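Local coordinates for protein tumor necrosis factor ligand superfamily member 9 (Mus musculus, PDB 6MKB) that acts as a cytokine that binds the receptor TNFRSF9 (4-1BB) and induces the proliferation of activated peripheral blood T-cells, at residues K16-A19 with T25-W28. Residues are numbered along the deposited sequence; the frame is centred on the assembly and turned at random.
With SO4 (sulfate ion), chain M.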
loop_
_atom_site.group_PDB
_atom_site.type_symbol
_atom_site.label_atom_id
_atom_site.label_comp_id
_atom_site.label_asym_id
_atom_site.label_seq_id
_atom_site.Cartn_x
_atom_site.Cartn_y
_atom_site.Cartn_z
ATOM N N LYS B 16 18.021 -4.206 1.927
ATOM C CA LYS B 16 19.392 -3.881 2.312
ATOM C C LYS B 16 19.689 -2.480 1.770
ATOM O O LYS B 16 19.042 -2.043 0.810
ATOM C CB LYS B 16 20.370 -4.919 1.775
ATOM C CG LYS B 16 20.413 -6.197 2.598
ATOM C CD LYS B 16 21.611 -7.034 2.206
ATOM C CE LYS B 16 21.604 -8.400 2.846
ATOM N NZ LYS B 16 22.827 -9.180 2.517
ATOM N N ASN B 17 20.594 -1.748 2.417
ATOM C CA ASN B 17 20.905 -0.382 2.018
ATOM C C ASN B 17 21.416 -0.286 0.579
ATOM O O ASN B 17 22.055 -1.200 0.059
ATOM C CB ASN B 17 21.896 0.260 2.992
ATOM C CG ASN B 17 21.229 0.779 4.245
ATOM O OD1 ASN B 17 20.056 0.486 4.534
ATOM N ND2 ASN B 17 21.958 1.564 5.021
ATOM N N GLN B 18 21.075 0.829 -0.056
ATOM C CA GLN B 18 21.428 1.201 -1.414
ATOM C C GLN B 18 21.769 2.696 -1.377
ATOM O O GLN B 18 20.863 3.533 -1.303
ATOM C CB GLN B 18 20.242 0.868 -2.343
ATOM C CG GLN B 18 20.623 0.330 -3.700
ATOM C CD GLN B 18 21.258 -1.028 -3.644
ATOM O OE1 GLN B 18 20.621 -2.026 -3.297
ATOM N NE2 GLN B 18 22.530 -1.088 -4.011
ATOM N N ALA B 19 23.079 3.021 -1.341
ATOM C CA ALA B 19 23.645 4.378 -1.196
ATOM C C ALA B 19 23.247 5.360 -2.304
ATOM O O ALA B 19 23.260 6.573 -2.080
ATOM C CB ALA B 19 25.167 4.299 -1.112
ATOM N N THR B 25 18.621 -5.722 -9.087
ATOM C CA THR B 25 17.673 -6.506 -8.303
ATOM C C THR B 25 18.019 -6.237 -6.845
ATOM O O THR B 25 19.193 -6.320 -6.455
ATOM C CB THR B 25 17.700 -7.968 -8.700
ATOM O OG1 THR B 25 17.185 -8.053 -10.031
ATOM C CG2 THR B 25 16.857 -8.832 -7.773
ATOM N N LEU B 26 17.025 -5.849 -6.060
ATOM C CA LEU B 26 17.259 -5.527 -4.672
ATOM C C LEU B 26 17.551 -6.766 -3.818
ATOM O O LEU B 26 16.985 -7.856 -4.040
ATOM C CB LEU B 26 16.066 -4.768 -4.077
ATOM C CG LEU B 26 15.877 -3.325 -4.512
ATOM C CD1 LEU B 26 14.645 -2.764 -3.893
ATOM C CD2 LEU B 26 17.082 -2.448 -4.157
ATOM N N ASN B 27 18.453 -6.565 -2.841
ATOM C CA ASN B 27 18.819 -7.524 -1.819
ATOM C C ASN B 27 17.917 -7.263 -0.618
ATOM O O ASN B 27 17.540 -6.117 -0.366
ATOM C CB ASN B 27 20.295 -7.384 -1.457
ATOM C CG ASN B 27 21.187 -8.225 -2.332
ATOM O OD1 ASN B 27 21.084 -9.461 -2.370
ATOM N ND2 ASN B 27 22.084 -7.575 -3.058
ATOM N N TRP B 28 17.546 -8.304 0.103
ATOM C CA TRP B 28 16.649 -8.179 1.237
ATOM C C TRP B 28 17.230 -8.822 2.496
ATOM O O TRP B 28 17.935 -9.836 2.417
ATOM C CB TRP B 28 15.273 -8.826 0.904
ATOM C CG TRP B 28 14.632 -8.212 -0.299
ATOM C CD1 TRP B 28 14.822 -8.575 -1.603
ATOM C CD2 TRP B 28 13.847 -7.007 -0.328
ATOM N NE1 TRP B 28 14.206 -7.670 -2.441
ATOM C CE2 TRP B 28 13.596 -6.701 -1.685
ATOM C CE3 TRP B 28 13.248 -6.212 0.665
ATOM C CZ2 TRP B 28 12.805 -5.616 -2.069
ATOM C CZ3 TRP B 28 12.489 -5.126 0.282
ATOM C CH2 TRP B 28 12.313 -4.809 -1.071
HETATM S S SO4 M . 23.142 -3.138 4.364
HETATM O O1 SO4 M . 23.017 -3.087 2.884
HETATM O O2 SO4 M . 23.716 -4.463 4.731
HETATM O O3 SO4 M . 24.083 -2.071 4.803
HETATM O O4 SO4 M . 21.815 -2.928 5.003
#
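Lys16 N donates a nearly straight hydrogen bond to Asn27 O (3.0 Å, N-H...O angle 167°). Beside this bond the two side chains cross at a slant, with Lys16 CD 3.9 Å from Asn27 CB. With CG placed beside its own backbone N (chi1 -79°) and the chain extended beyond it, the lysine runs alongside Asn27 and the Trp28 carbonyl, with Lys16 CE 4.0 Å from Trp28 O. Its methylenes pack on Asn27 CB and on the backbone carbonyls of Asn27 and Trp28; the ammonium reaches further, into long, weak ion pairs with Glu47 and a sulfate other than the one at Asn17. In the TNF homology domain, an antiparallel beta sandwich of jelly-roll type, this is where strand 10-15 gives way to the loop that returns as strand 24-29. The single backbone bond is the one hydrogen bond between the two segments; Asn27 N makes no return bond to Lys16 O, and beyond this point the chains part. Gln18 leans back across the widening gap: its chain bends at chi2 (67°) and carries OE1 to 3.7 Å from Leu26 CD2, a van der Waals touch of an amide oxygen on a methyl. Leu26 is buried and also packs on Leu135, while Leu151 touches both it and Gln18, joining the loop to the sheet. Next to Lys16 CB sits a sulfate, probably from the crystallisation liquor. Asn17 N gives sulfate O4 a nearly straight bond of 3.1 Å and sulfate O1 a weak, bent one, while Asn17 OD1 accepts from Tyr153 N.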